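16S rRNA (adenine(1408)-N(1))-methyltransferase (Escherichia coli, PDB 3P2E) methylates N1 of adenine 1408 in the 16S rRNA of assembled 30S subunits, using S-adenosyl-L-methionine, and so confers resistance to many aminoglycosides. Local coordinates at residues N187-V190 / K191-N194; D11-K14 / D15-T18; Y168-E171 / L172-G176. One frame throughout, in Å; residues are numbered along the deposited sequence.

In the fold
All three contacts are local and lie in series along the chain, without nesting or crossing. Contact 2 comes first, where the loop after strand 8-10 closes onto the start of helix 14-21, ahead of the first central strand, 26-31. Contact 3 runs along the last turns of helix 166-175 and ends in the turn leading to strand 178-185, an outermost strand of the seven-stranded sheet. Contact 1 follows that strand, where helix 187-190 turns toward helix 196-203. Contacts 1 and 2 lie on opposite sides of the chain's centre, their centres 34 Å apart; contact 1 is the one beside the S-adenosyl-L-homocysteine pocket of this Rossmann-like methyltransferase.

Contact 1: N187-V190 / K191-N194; sequences NEYV and KQFN
Lys191 N closes the short helix 187-190 by donating to Glu188 O at 3.1 Å, with a weak, more bent bond to Asn187 O, before a type I beta turn from Val190 to Phe193 carries the chain on. The turn is held by Phe193 N, which gives Val190 O a nearly straight bond (3.1 Å, 166°), the donor standing above the carbonyl plane. On one flank of this turn two rings meet. Tyr189 and Phe193 touch through their CE2 atoms at 3.7 Å, with planes 69° apart; the tyrosine carbon lies at the edge of the phenylalanine ring and in its plane, but the phenylalanine carbon reaches the tyrosine obliquely. With Tyr189 CG anti to its own nitrogen (chi1 177°), the tyrosine ring is carried forward along the chain. The side-chain amide of Gln192 lies over one face of that ring, offset toward its rim. Val190 lends a looser contact, CG1 to Phe193 CD2 at 4.3 Å. Lys191 starts against the helix, its CG 3.3 Å from Asn187 O, and its extended chain then leads away, the ammonium well apart from the Glu188 carboxylate. Phe193 also packs edge-to-face with Phe105, an S-adenosyl-L-methionine binding residue, and the Phe193 ring stays about 6 Å from the bound S-adenosyl-L-homocysteine at the nearest atoms, so the turn borders the cofactor pocket. Val190 touches both Phe209 of strand 209-215 and Ala202 of helix 196-203, while Phe193 rests on Ala198 of that helix and on Asn38, another cofactor-binding residue, of helix 37-44.

Contact 2: D11-K14 / D15-T18; sequences DLSK and DELT
Leu12 meets the first turn of helix 14-21 with both of its methyl groups. CD1 lies against Glu16 CB at 3.6 Å, and CD2 reaches Leu17 CD1 at 4.0 Å, the two leucine side chains crossing at about a right angle. Ser13 follows as the N-cap, and its backbone and side chain exchange bonds with Glu16. Its OG accepts from Glu16 N at 3.1 Å, while Ser13 N returns a nearly straight bond (173°) to Glu16 OE1, entering on the anti lone pair, away from the other carboxylate oxygen. The serine hydroxyl sits between its own nitrogen and carbonyl carbon (chi1 69°), a placement that swings OG under the amide of Glu16; the glutamate then stretches beyond CG to bring its carboxylate back to Ser13 N. Ser13 O in turn receives Leu17 N, the first i to i+4 bond of the helix. At Lys14 the carbonyl oxygen takes two donors, Thr18 N and Thr18 OG1, both at 3.0 Å and from opposite faces of its plane; the threonine hydroxyl donates here and accepts from a water. The lysine chain bends at chi2 (55°) and crosses Thr18 obliquely; that same water accepts from NZ and donates to Thr18 OG1, while NZ also donates to Glu93 O. Leu17 is buried against Leu94 and Ile97, which joins this end of the helix to the loop before strand 98-104. The reciprocal Ser13 and Glu16 bonds are a capping box, the classic N-terminal closure of an alpha-helix.

Contact 3: Y168-E171 / L172-G176; sequences YKAE and LSNSG
Tyr168 offers one face of its ring to Leu172, one turn on in helix 166-175, whose C-terminal end closes in a Schellman motif. Leu172 CD1 lies over that face in a CH-pi contact, 3.8 Å from the Tyr168 ring centroid and 25° off the normal, shifted toward the hydroxyl end: its closest ring atom is Tyr168 CZ. The second methyl, CD2, reaches Tyr168 CE2 at 3.6 Å, so both methyls lie on the same side of the ring, CD1 over the face and CD2 out past the CE2 rim. Phe163 adds an edge-to-face ring pair and Tyr162 an inclined one, while the phenol oxygen is hydrogen-bonded to Val114 O. Leu172 continues inward onto Leu122 and Ile179, joining helix 166-175 to helix 119-126 and strand 178-185. Along the backbone, Tyr168 O, Lys169 O and Ala170 O accept from the amides four residues later, and the next bond, Ser175 N to Glu171 O, is weak at 3.3 Å; Ser175 N is held more closely by Leu172 O at 2.8 Å. Gly176 then leaves the helix with a positive phi of 106°, and Gly176 N bonds back to Ser173 O at 3.0 Å. The buried hydroxyl of Ser175 is satisfied by Arg119 O. On the outer side of the helix, a water donates to both Ala170 O, at 2.8 Å, and Asn174 OD1, at 2.7 Å, bridging backbone and amide side chain.

Contact 1: N187-V190 / K191-N194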
loop_
_atom_site.group_PDB
_atom_site.type_symbol
_atom_site.label_atom_id
_atom_site.label_comp_id
_atom_site.label_asym_id
_atom_site.label_seq_id
_atom_site.Cartn_x
_atom_site.Cartn_y
_atom_site.Cartn_z
ATOM N N ASN A 187 0.601 -14.102 13.919
ATOM C CA ASN A 187 0.894 -14.821 12.685
ATOM C C ASN A 187 -0.379 -15.279 11.980
ATOM O O ASN A 187 -0.479 -15.182 10.760
ATOM C CB ASN A 187 1.777 -16.047 12.962
ATOM C CG ASN A 187 3.188 -15.679 13.363
ATOM O OD1 ASN A 187 4.158 -16.037 12.683
ATOM N ND2 ASN A 187 3.318 -14.970 14.473
ATOM N N GLU A 188 -1.350 -15.780 12.741
ATOM C CA GLU A 188 -2.593 -16.258 12.143
ATOM C C GLU A 188 -3.235 -15.182 11.277
ATOM O O GLU A 188 -3.702 -15.455 10.168
ATOM C CB GLU A 188 -3.588 -16.694 13.221
ATOM C CG GLU A 188 -4.735 -17.518 12.666
ATOM C CD GLU A 188 -5.863 -17.708 13.659
ATOM O OE1 GLU A 188 -5.583 -17.980 14.846
ATOM O OE2 GLU A 188 -7.036 -17.593 13.242
ATOM N N TYR A 189 -3.259 -13.956 11.786
ATOM C CA TYR A 189 -3.841 -12.842 11.053
ATOM C C TYR A 189 -3.141 -12.590 9.713
ATOM O O TYR A 189 -3.778 -12.242 8.716
ATOM C CB TYR A 189 -3.768 -11.562 11.883
ATOM C CG TYR A 189 -4.295 -10.379 11.126
ATOM C CD1 TYR A 189 -5.668 -10.191 10.972
ATOM C CD2 TYR A 189 -3.428 -9.499 10.478
ATOM C CE1 TYR A 189 -6.166 -9.166 10.186
ATOM C CE2 TYR A 189 -3.919 -8.464 9.684
ATOM C CZ TYR A 189 -5.288 -8.309 9.542
ATOM O OH TYR A 189 -5.791 -7.320 8.736
ATOM N N VAL A 190 -1.824 -12.755 9.704
ATOM C CA VAL A 190 -1.036 -12.520 8.501
ATOM C C VAL A 190 -1.194 -13.627 7.462
ATOM O O VAL A 190 -0.919 -13.419 6.280
ATOM C CB VAL A 190 0.456 -12.339 8.874
ATOM C CG1 VAL A 190 1.292 -12.062 7.630
ATOM C CG2 VAL A 190 0.585 -11.190 9.881
ATOM N N LYS A 191 -1.662 -14.793 7.898
ATOM C CA LYS A 191 -1.846 -15.918 6.988
ATOM C C LYS A 191 -2.876 -15.651 5.898
ATOM O O LYS A 191 -2.966 -16.407 4.929
ATOM C CB LYS A 191 -2.236 -17.175 7.771
ATOM C CG LYS A 191 -1.123 -17.702 8.663
ATOM C CD LYS A 191 -1.500 -19.034 9.301
ATOM C CE LYS A 191 -0.367 -19.560 10.172
ATOM N NZ LYS A 191 -0.693 -20.875 10.779
ATOM N N GLN A 192 -3.635 -14.568 6.044
ATOM C CA GLN A 192 -4.659 -14.221 5.065
ATOM C C GLN A 192 -4.100 -13.495 3.844
ATOM O O GLN A 192 -4.776 -13.390 2.818
ATOM C CB GLN A 192 -5.739 -13.357 5.712
ATOM C CG GLN A 192 -5.337 -11.916 5.943
ATOM C CD GLN A 192 -6.358 -11.169 6.772
ATOM O OE1 GLN A 192 -6.556 -11.475 7.949
ATOM N NE2 GLN A 192 -7.020 -10.189 6.161
ATOM N N PHE A 193 -2.871 -12.995 3.953
ATOM C CA PHE A 193 -2.247 -12.279 2.842
ATOM C C PHE A 193 -1.601 -13.264 1.875
ATOM O O PHE A 193 -1.087 -14.301 2.289
ATOM C CB PHE A 193 -1.219 -11.281 3.377
ATOM C CG PHE A 193 -1.830 -10.156 4.161
ATOM C CD1 PHE A 193 -2.336 -9.034 3.512
ATOM C CD2 PHE A 193 -1.953 -10.241 5.544
ATOM C CE1 PHE A 193 -2.962 -8.012 4.231
ATOM C CE2 PHE A 193 -2.576 -9.227 6.270
ATOM C CZ PHE A 193 -3.084 -8.113 5.613
ATOM N N ASN A 194 -1.622 -12.933 0.588
ATOM C CA ASN A 194 -1.084 -13.819 -0.439
ATOM C C ASN A 194 0.344 -13.587 -0.937
ATOM O O ASN A 194 0.886 -14.446 -1.632
ATOM C CB ASN A 194 -2.022 -13.835 -1.652
ATOM C CG ASN A 194 -3.308 -14.602 -1.394
ATOM O OD1 ASN A 194 -4.177 -14.688 -2.263
ATOM N ND2 ASN A 194 -3.435 -15.167 -0.198
#

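Contact 2: D11-K14 / D15-T18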
loop_
_atom_site.group_PDB
_atom_site.type_symbol
_atom_site.label_atom_id
_atom_site.label_comp_id
_atom_site.label_asym_id
_atom_site.label_seq_id
_atom_site.Cartn_x
_atom_site.Cartn_y
_atom_site.Cartn_z
ATOM N N ASP A 11 3.705 4.935 -20.195
ATOM C CA ASP A 11 3.271 6.160 -19.546
ATOM C C ASP A 11 1.757 6.297 -19.504
ATOM O O ASP A 11 1.076 6.087 -20.507
ATOM C CB ASP A 11 3.864 7.375 -20.257
ATOM C CG ASP A 11 3.451 8.681 -19.610
ATOM O OD1 ASP A 11 3.817 8.904 -18.438
ATOM O OD2 ASP A 11 2.755 9.480 -20.270
ATOM N N LEU A 12 1.240 6.635 -18.327
ATOM C CA LEU A 12 -0.191 6.844 -18.134
ATOM C C LEU A 12 -0.345 8.298 -17.706
ATOM O O LEU A 12 0.222 8.722 -16.697
ATOM C CB LEU A 12 -0.742 5.925 -17.037
ATOM C CG LEU A 12 -2.266 5.987 -16.868
ATOM C CD1 LEU A 12 -2.926 5.308 -18.059
ATOM C CD2 LEU A 12 -2.685 5.303 -15.576
ATOM N N SER A 13 -1.103 9.067 -18.479
ATOM C CA SER A 13 -1.301 10.477 -18.176
ATOM C C SER A 13 -2.356 10.684 -17.099
ATOM O O SER A 13 -3.109 9.766 -16.766
ATOM C CB SER A 13 -1.733 11.226 -19.435
ATOM O OG SER A 13 -3.045 10.839 -19.808
ATOM N N LYS A 14 -2.409 11.899 -16.561
ATOM C CA LYS A 14 -3.385 12.231 -15.536
ATOM C C LYS A 14 -4.799 12.071 -16.084
ATOM O O LYS A 14 -5.679 11.544 -15.406
ATOM C CB LYS A 14 -3.175 13.667 -15.045
ATOM C CG LYS A 14 -4.198 14.134 -14.022
ATOM C CD LYS A 14 -4.259 13.193 -12.825
ATOM C CE LYS A 14 -5.265 13.680 -11.789
ATOM N NZ LYS A 14 -5.359 12.744 -10.632
ATOM N N ASP A 15 -5.019 12.520 -17.317
ATOM C CA ASP A 15 -6.339 12.408 -17.926
ATOM C C ASP A 15 -6.749 10.955 -18.143
ATOM O O ASP A 15 -7.918 10.605 -17.988
ATOM C CB ASP A 15 -6.386 13.161 -19.260
ATOM C CG ASP A 15 -6.297 14.665 -19.085
ATOM O OD1 ASP A 15 -6.971 15.199 -18.179
ATOM O OD2 ASP A 15 -5.566 15.318 -19.859
ATOM N N GLU A 16 -5.791 10.107 -18.501
ATOM C CA GLU A 16 -6.093 8.700 -18.723
ATOM C C GLU A 16 -6.465 8.039 -17.401
ATOM O O GLU A 16 -7.385 7.225 -17.338
ATOM C CB GLU A 16 -4.890 7.987 -19.342
ATOM C CG GLU A 16 -4.538 8.485 -20.733
ATOM C CD GLU A 16 -3.419 7.692 -21.367
ATOM O OE1 GLU A 16 -2.297 7.700 -20.821
ATOM O OE2 GLU A 16 -3.664 7.056 -22.414
ATOM N N LEU A 17 -5.745 8.402 -16.345
ATOM C CA LEU A 17 -6.001 7.850 -15.021
ATOM C C LEU A 17 -7.396 8.246 -14.549
ATOM O O LEU A 17 -8.148 7.422 -14.033
ATOM C CB LEU A 17 -4.956 8.366 -14.030
ATOM C CG LEU A 17 -5.092 7.896 -12.580
ATOM C CD1 LEU A 17 -4.989 6.377 -12.509
ATOM C CD2 LEU A 17 -4.001 8.549 -11.744
ATOM N N THR A 18 -7.738 9.514 -14.739
ATOM C CA THR A 18 -9.042 10.018 -14.332
ATOM C C THR A 18 -10.165 9.245 -15.019
ATOM O O THR A 18 -11.182 8.930 -14.402
ATOM C CB THR A 18 -9.176 11.520 -14.660
ATOM O OG1 THR A 18 -8.168 12.254 -13.952
ATOM C CG2 THR A 18 -10.554 12.042 -14.255
HETATM O O HOH W 1 -7.151 11.022 -11.570
#

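Contact 3: Y168-E171 / L172-G176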
loop_
_atom_site.group_PDB
_atom_site.type_symbol
_atom_site.label_atom_id
_atom_site.label_comp_id
_atom_site.label_asym_id
_atom_site.label_seq_id
_atom_site.Cartn_x
_atom_site.Cartn_y
_atom_site.Cartn_z
ATOM N N TYR A 168 5.136 9.610 19.001
ATOM C CA TYR A 168 4.867 9.010 17.698
ATOM C C TYR A 168 3.565 9.559 17.119
ATOM O O TYR A 168 3.495 9.900 15.937
ATOM C CB TYR A 168 4.776 7.482 17.809
ATOM C CG TYR A 168 4.699 6.792 16.463
ATOM C CD1 TYR A 168 5.823 6.696 15.640
ATOM C CD2 TYR A 168 3.492 6.274 15.994
ATOM C CE1 TYR A 168 5.744 6.097 14.377
ATOM C CE2 TYR A 168 3.401 5.679 14.737
ATOM C CZ TYR A 168 4.526 5.594 13.934
ATOM O OH TYR A 168 4.421 5.029 12.683
ATOM N N LYS A 169 2.539 9.660 17.957
ATOM C CA LYS A 169 1.250 10.168 17.505
ATOM C C LYS A 169 1.365 11.600 16.994
ATOM O O LYS A 169 0.759 11.961 15.983
ATOM C CB LYS A 169 0.231 10.103 18.645
ATOM C CG LYS A 169 -1.208 10.339 18.206
ATOM C CD LYS A 169 -2.181 10.121 19.358
ATOM C CE LYS A 169 -3.622 10.324 18.909
ATOM N NZ LYS A 169 -4.594 10.084 20.017
ATOM N N ALA A 170 2.144 12.420 17.693
ATOM C CA ALA A 170 2.321 13.812 17.300
ATOM C C ALA A 170 3.080 13.931 15.988
ATOM O O ALA A 170 2.746 14.760 15.143
ATOM C CB ALA A 170 3.056 14.577 18.395
ATOM N N GLU A 171 4.110 13.108 15.830
ATOM C CA GLU A 171 4.914 13.119 14.613
ATOM C C GLU A 171 4.063 12.740 13.410
ATOM O O GLU A 171 4.139 13.385 12.361
ATOM C CB GLU A 171 6.100 12.166 14.770
ATOM C CG GLU A 171 7.140 12.698 15.747
ATOM C CD GLU A 171 8.042 11.621 16.321
ATOM O OE1 GLU A 171 9.037 11.982 16.983
ATOM O OE2 GLU A 171 7.755 10.421 16.127
ATOM N N LEU A 172 3.248 11.701 13.553
ATOM C CA LEU A 172 2.391 11.299 12.446
ATOM C C LEU A 172 1.366 12.390 12.173
ATOM O O LEU A 172 1.100 12.731 11.019
ATOM C CB LEU A 172 1.687 9.971 12.753
ATOM C CG LEU A 172 2.251 8.758 12.004
ATOM C CD1 LEU A 172 3.720 8.569 12.353
ATOM C CD2 LEU A 172 1.445 7.512 12.358
ATOM N N SER A 173 0.799 12.951 13.236
ATOM C CA SER A 173 -0.190 14.010 13.077
ATOM C C SER A 173 0.389 15.171 12.273
ATOM O O SER A 173 -0.295 15.757 11.425
ATOM C CB SER A 173 -0.661 14.515 14.441
ATOM O OG SER A 173 -1.610 15.551 14.276
ATOM N N ASN A 174 1.653 15.494 12.532
ATOM C CA ASN A 174 2.318 16.583 11.823
ATOM C C ASN A 174 2.431 16.295 10.328
ATOM O O ASN A 174 2.503 17.219 9.516
ATOM C CB ASN A 174 3.716 16.826 12.398
ATOM C CG ASN A 174 3.679 17.348 13.820
ATOM O OD1 ASN A 174 2.976 18.315 14.121
ATOM N ND2 ASN A 174 4.445 16.716 14.704
ATOM N N SER A 175 2.447 15.012 9.973
ATOM C CA SER A 175 2.552 14.601 8.577
ATOM C C SER A 175 1.189 14.426 7.920
ATOM O O SER A 175 1.106 14.154 6.720
ATOM C CB SER A 175 3.337 13.292 8.464
ATOM O OG SER A 175 4.678 13.468 8.884
ATOM N N GLY A 176 0.129 14.577 8.708
ATOM C CA GLY A 176 -1.216 14.440 8.176
ATOM C C GLY A 176 -1.923 13.155 8.575
ATOM O O GLY A 176 -3.074 12.928 8.192
HETATM O O HOH W 2 1.688 17.154 16.146
#